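Local coordinates for uncharacterized protein (Legionella pneumophila subsp. pneumophila str. Philadelphia 1, PDB 4R0G) that acts as a guanine-nucleotide exchange factor for the small GTPases Rab5, Rab21 and Rab22, probably through its VPS9-like domain, at residues 60-72 with 83-97. Residues are numbered along the deposited sequence; the frame is centred on the assembly and turned at random.
Sequences DIKKFAILYAVHE and SYALTTISIALFPCM
Helices 58-71 and 80-101 of the VPS9-like domain, joined by a short connection, pack as a crossed, roughly antiparallel pair in which the ring of F64 fits between residues of helix 80-101, and L86 reaches back toward helix 58-71. The N-to-C directions of their short segments make an angle of 138°, with axes 11.2 Å apart. F64 is a worked example of a knob-into-hole contact, set among L86, I89, S90 and L93. With CG anti to the backbone N (chi1 180°), its ring reaches across to the other helix: CE1 meets I89 CG2 at 3.7 Å, CD2 lies 3.7 Å from L93 CD2 as the two side chains pass in opposite directions, and the carbonyl oxygen of L86 and CB of S90 sit at the ring edge. Toward the H71 end of the contact, the two methyls of L86 have different partners. CD1 meets the end of L67 tip to tip, 3.6 Å from L67 CD1, while CD2 lies over one face of the H71 imidazole, 3.5 Å from the ring centroid in a CH-pi contact, and also touches the Y68 ring, whose side chain crosses L86 at about a right angle. The imidazole is held at both nitrogens. NE2 shares a nearly straight hydrogen bond with S83 OG (3.2 Å), and ND1 donates to E72 OE2 at 2.6 Å, close to the ring plane; together these bonds would fix the ring's rotation. At the other end I61 CD1 rests 3.8 Å from M97 CG, and I61 CG1 packs against L93 CD1. Around this largely buried seam, F20 of helix 17-20 touches F64 and L67, L47 and W51 of helix 40-53 pack on I89, and helix 132-151 brings W149 against I61 and F146 against L93.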
loop_
_atom_site.group_PDB
_atom_site.type_symbol
_atom_site.label_atom_id
_atom_site.label_comp_id
_atom_site.label_asym_id
_atom_site.label_seq_id
_atom_site.Cartn_x
_atom_site.Cartn_y
_atom_site.Cartn_z
ATOM N N ASP A 60 7.395 -15.531 21.215
ATOM C CA ASP A 60 6.195 -14.886 20.662
ATOM C C ASP A 60 6.592 -13.557 20.047
ATOM O O ASP A 60 6.102 -13.157 18.992
ATOM C CB ASP A 60 5.133 -14.630 21.758
ATOM C CG ASP A 60 4.349 -15.891 22.168
ATOM O OD1 ASP A 60 4.856 -17.029 22.000
ATOM O OD2 ASP A 60 3.216 -15.730 22.687
ATOM N N ILE A 61 7.491 -12.876 20.735
ATOM C CA ILE A 61 8.000 -11.587 20.301
ATOM C C ILE A 61 8.798 -11.715 19.013
ATOM O O ILE A 61 8.575 -10.964 18.062
ATOM C CB ILE A 61 8.894 -11.002 21.406
ATOM C CG1 ILE A 61 8.083 -10.861 22.675
ATOM C CG2 ILE A 61 9.503 -9.680 21.013
ATOM C CD1 ILE A 61 8.906 -10.526 23.838
ATOM N N LYS A 62 9.721 -12.674 18.980
ATOM C CA LYS A 62 10.610 -12.820 17.826
ATOM C C LYS A 62 9.900 -13.205 16.530
ATOM O O LYS A 62 10.314 -12.813 15.437
ATOM C CB LYS A 62 11.758 -13.785 18.150
ATOM C CG LYS A 62 12.957 -13.078 18.762
ATOM C CD LYS A 62 14.170 -13.954 18.825
ATOM C CE LYS A 62 15.336 -13.211 19.467
ATOM N NZ LYS A 62 16.491 -14.132 19.763
ATOM N N LYS A 63 8.833 -13.981 16.659
ATOM C CA LYS A 63 8.059 -14.380 15.497
ATOM C C LYS A 63 7.224 -13.197 15.074
ATOM O O LYS A 63 7.030 -12.939 13.885
ATOM C CB LYS A 63 7.201 -15.621 15.787
ATOM C CG LYS A 63 7.901 -16.898 15.413
ATOM C CD LYS A 63 7.432 -18.077 16.245
ATOM C CE LYS A 63 8.447 -19.232 16.186
ATOM N NZ LYS A 63 7.994 -20.441 16.964
ATOM N N PHE A 64 6.762 -12.446 16.054
ATOM C CA PHE A 64 5.963 -11.284 15.735
ATOM C C PHE A 64 6.860 -10.275 15.010
ATOM O O PHE A 64 6.381 -9.469 14.196
ATOM C CB PHE A 64 5.337 -10.703 17.006
ATOM C CG PHE A 64 4.510 -9.497 16.760
ATOM C CD1 PHE A 64 3.252 -9.617 16.177
ATOM C CD2 PHE A 64 4.992 -8.220 17.082
ATOM C CE1 PHE A 64 2.476 -8.498 15.934
ATOM C CE2 PHE A 64 4.213 -7.077 16.842
ATOM C CZ PHE A 64 2.961 -7.221 16.265
ATOM N N ALA A 65 8.168 -10.345 15.280
ATOM C CA ALA A 65 9.117 -9.453 14.614
ATOM C C ALA A 65 9.115 -9.750 13.120
ATOM O O ALA A 65 9.102 -8.821 12.289
ATOM C CB ALA A 65 10.502 -9.590 15.182
ATOM N N ILE A 66 9.114 -11.040 12.774
ATOM C CA ILE A 66 9.052 -11.426 11.367
ATOM C C ILE A 66 7.843 -10.746 10.720
ATOM O O ILE A 66 7.991 -10.007 9.728
ATOM C CB ILE A 66 8.957 -12.942 11.181
ATOM C CG1 ILE A 66 10.098 -13.647 11.911
ATOM C CG2 ILE A 66 9.033 -13.284 9.741
ATOM C CD1 ILE A 66 9.773 -15.086 12.260
ATOM N N LEU A 67 6.667 -10.945 11.324
ATOM C CA LEU A 67 5.433 -10.369 10.811
ATOM C C LEU A 67 5.597 -8.871 10.530
ATOM O O LEU A 67 5.283 -8.395 9.449
ATOM C CB LEU A 67 4.290 -10.617 11.797
ATOM C CG LEU A 67 2.862 -10.815 11.243
ATOM C CD1 LEU A 67 1.819 -10.307 12.229
ATOM C CD2 LEU A 67 2.637 -10.168 9.892
ATOM N N TYR A 68 6.127 -8.142 11.498
ATOM C CA TYR A 68 6.340 -6.708 11.358
ATOM C C TYR A 68 7.278 -6.370 10.215
ATOM O O TYR A 68 6.993 -5.492 9.397
ATOM C CB TYR A 68 6.953 -6.153 12.633
ATOM C CG TYR A 68 6.537 -4.742 12.878
ATOM C CD1 TYR A 68 5.407 -4.469 13.627
ATOM C CD2 TYR A 68 7.257 -3.670 12.343
ATOM C CE1 TYR A 68 5.008 -3.161 13.858
ATOM C CE2 TYR A 68 6.856 -2.354 12.559
ATOM C CZ TYR A 68 5.735 -2.111 13.323
ATOM O OH TYR A 68 5.316 -0.831 13.568
ATOM N N ALA A 69 8.423 -7.039 10.187
ATOM C CA ALA A 69 9.396 -6.829 9.123
ATOM C C ALA A 69 8.686 -6.920 7.777
ATOM O O ALA A 69 8.958 -6.151 6.855
ATOM C CB ALA A 69 10.495 -7.872 9.208
ATOM N N VAL A 70 7.758 -7.867 7.679
ATOM C CA VAL A 70 6.948 -8.002 6.484
ATOM C C VAL A 70 6.074 -6.762 6.282
ATOM O O VAL A 70 5.970 -6.248 5.193
ATOM C CB VAL A 70 6.062 -9.248 6.532
ATOM C CG1 VAL A 70 5.195 -9.288 5.293
ATOM C CG2 VAL A 70 6.911 -10.538 6.672
ATOM N N HIS A 71 5.465 -6.267 7.348
ATOM C CA HIS A 71 4.577 -5.118 7.264
ATOM C C HIS A 71 5.334 -3.893 6.754
ATOM O O HIS A 71 4.734 -2.948 6.227
ATOM C CB HIS A 71 3.945 -4.879 8.637
ATOM C CG HIS A 71 2.947 -3.764 8.690
ATOM N ND1 HIS A 71 3.289 -2.478 9.053
ATOM C CD2 HIS A 71 1.607 -3.751 8.486
ATOM C CE1 HIS A 71 2.208 -1.717 9.050
ATOM N NE2 HIS A 71 1.171 -2.462 8.709
ATOM N N GLU A 72 6.660 -3.907 6.888
ATOM C CA GLU A 72 7.466 -2.777 6.416
ATOM C C GLU A 72 8.058 -2.932 5.027
ATOM O O GLU A 72 8.784 -2.037 4.576
ATOM C CB GLU A 72 8.545 -2.391 7.421
ATOM C CG GLU A 72 8.011 -2.167 8.836
ATOM C CD GLU A 72 6.836 -1.209 8.877
ATOM O OE1 GLU A 72 7.021 -0.005 8.590
ATOM O OE2 GLU A 72 5.709 -1.650 9.199
ATOM N N SER A 83 -3.633 -4.131 8.502
ATOM C CA SER A 83 -2.621 -3.266 9.059
ATOM C C SER A 83 -3.004 -2.785 10.449
ATOM O O SER A 83 -2.187 -2.849 11.370
ATOM C CB SER A 83 -2.339 -2.082 8.152
ATOM O OG SER A 83 -1.701 -1.102 8.931
ATOM N N TYR A 84 -4.242 -2.317 10.600
ATOM C CA TYR A 84 -4.742 -1.890 11.909
ATOM C C TYR A 84 -4.582 -3.010 12.936
ATOM O O TYR A 84 -4.253 -2.747 14.095
ATOM C CB TYR A 84 -6.207 -1.437 11.821
ATOM C CG TYR A 84 -6.798 -0.851 13.106
ATOM C CD1 TYR A 84 -6.510 0.455 13.498
ATOM C CD2 TYR A 84 -7.683 -1.590 13.902
ATOM C CE1 TYR A 84 -7.065 1.009 14.666
ATOM C CE2 TYR A 84 -8.249 -1.051 15.063
ATOM C CZ TYR A 84 -7.935 0.254 15.442
ATOM O OH TYR A 84 -8.477 0.798 16.599
ATOM N N ALA A 85 -4.825 -4.253 12.517
ATOM C CA ALA A 85 -4.678 -5.384 13.422
ATOM C C ALA A 85 -3.263 -5.385 13.942
ATOM O O ALA A 85 -3.018 -5.324 15.140
ATOM C CB ALA A 85 -4.956 -6.673 12.702
ATOM N N LEU A 86 -2.331 -5.409 12.999
ATOM C CA LEU A 86 -0.919 -5.520 13.289
ATOM C C LEU A 86 -0.457 -4.445 14.254
ATOM O O LEU A 86 0.194 -4.734 15.254
ATOM C CB LEU A 86 -0.140 -5.453 11.996
ATOM C CG LEU A 86 1.333 -5.666 12.275
ATOM C CD1 LEU A 86 1.856 -6.792 11.433
ATOM C CD2 LEU A 86 2.055 -4.366 11.963
ATOM N N THR A 87 -0.827 -3.205 13.974
ATOM C CA THR A 87 -0.377 -2.089 14.797
ATOM C C THR A 87 -1.019 -2.113 16.174
ATOM O O THR A 87 -0.362 -1.802 17.165
ATOM C CB THR A 87 -0.646 -0.752 14.110
ATOM O OG1 THR A 87 -1.999 -0.751 13.643
ATOM C CG2 THR A 87 0.306 -0.555 12.917
ATOM N N THR A 88 -2.295 -2.475 16.232
ATOM C CA THR A 88 -2.996 -2.546 17.488
ATOM C C THR A 88 -2.384 -3.657 18.354
ATOM O O THR A 88 -2.382 -3.593 19.584
ATOM C CB THR A 88 -4.451 -2.898 17.260
ATOM O OG1 THR A 88 -5.032 -1.965 16.353
ATOM C CG2 THR A 88 -5.238 -2.873 18.592
ATOM N N ILE A 89 -1.865 -4.693 17.710
ATOM C CA ILE A 89 -1.268 -5.767 18.467
ATOM C C ILE A 89 0.091 -5.306 18.983
ATOM O O ILE A 89 0.499 -5.653 20.088
ATOM C CB ILE A 89 -1.171 -7.059 17.642
ATOM C CG1 ILE A 89 -2.575 -7.611 17.379
ATOM C CG2 ILE A 89 -0.341 -8.080 18.357
ATOM C CD1 ILE A 89 -2.609 -8.816 16.469
ATOM N N SER A 90 0.774 -4.473 18.213
ATOM C CA SER A 90 2.089 -3.999 18.646
ATOM C C SER A 90 1.964 -3.058 19.842
ATOM O O SER A 90 2.865 -2.971 20.690
ATOM C CB SER A 90 2.902 -3.380 17.484
ATOM O OG SER A 90 2.250 -2.279 16.912
ATOM N N ILE A 91 0.831 -2.377 19.928
ATOM C CA ILE A 91 0.631 -1.457 21.039
ATOM C C ILE A 91 0.385 -2.256 22.311
ATOM O O ILE A 91 0.715 -1.795 23.417
ATOM C CB ILE A 91 -0.484 -0.435 20.773
ATOM C CG1 ILE A 91 -0.121 0.423 19.558
ATOM C CG2 ILE A 91 -0.656 0.462 21.942
ATOM C CD1 ILE A 91 -1.241 1.332 19.143
ATOM N N ALA A 92 -0.157 -3.471 22.159
ATOM C CA ALA A 92 -0.315 -4.361 23.318
ATOM C C ALA A 92 0.997 -5.035 23.681
ATOM O O ALA A 92 1.213 -5.402 24.823
ATOM C CB ALA A 92 -1.355 -5.391 23.062
ATOM N N LEU A 93 1.861 -5.187 22.686
ATOM C CA LEU A 93 3.104 -5.944 22.804
ATOM C C LEU A 93 4.090 -5.338 23.808
ATOM O O LEU A 93 4.735 -6.044 24.600
ATOM C CB LEU A 93 3.773 -6.024 21.434
ATOM C CG LEU A 93 5.228 -6.504 21.496
ATOM C CD1 LEU A 93 5.286 -7.943 21.943
ATOM C CD2 LEU A 93 5.939 -6.347 20.161
ATOM N N PHE A 94 4.198 -4.020 23.743
ATOM C CA PHE A 94 5.208 -3.310 24.490
ATOM C C PHE A 94 4.953 -3.381 25.983
ATOM O O PHE A 94 5.877 -3.693 26.730
ATOM C CB PHE A 94 5.398 -1.879 23.962
ATOM C CG PHE A 94 5.749 -1.826 22.503
ATOM C CD1 PHE A 94 6.774 -2.600 22.001
ATOM C CD2 PHE A 94 5.028 -1.048 21.627
ATOM C CE1 PHE A 94 7.083 -2.570 20.658
ATOM C CE2 PHE A 94 5.340 -1.024 20.278
ATOM C CZ PHE A 94 6.357 -1.786 19.806
ATOM N N PRO A 95 3.706 -3.123 26.426
ATOM C CA PRO A 95 3.395 -3.378 27.845
ATOM C C PRO A 95 3.743 -4.795 28.299
ATOM O O PRO A 95 4.377 -4.945 29.353
ATOM C CB PRO A 95 1.881 -3.216 27.906
ATOM C CG PRO A 95 1.563 -2.282 26.811
ATOM C CD PRO A 95 2.565 -2.526 25.709
ATOM N N CYS A 96 3.340 -5.807 27.526
ATOM C CA CYS A 96 3.690 -7.185 27.862
ATOM C C CYS A 96 5.219 -7.351 28.020
ATOM O O CYS A 96 5.684 -7.993 28.949
ATOM C CB CYS A 96 3.136 -8.199 26.837
ATOM S SG CYS A 96 1.323 -8.233 26.671
ATOM N N MET A 97 5.999 -6.764 27.118
ATOM C CA MET A 97 7.460 -6.837 27.236
ATOM C C MET A 97 7.928 -6.214 28.543
ATOM O O MET A 97 8.820 -6.729 29.212
ATOM C CB MET A 97 8.150 -6.173 26.050
ATOM C CG MET A 97 7.942 -6.924 24.748
ATOM S SD MET A 97 8.725 -6.171 23.307
ATOM C CE MET A 97 10.451 -6.579 23.593
#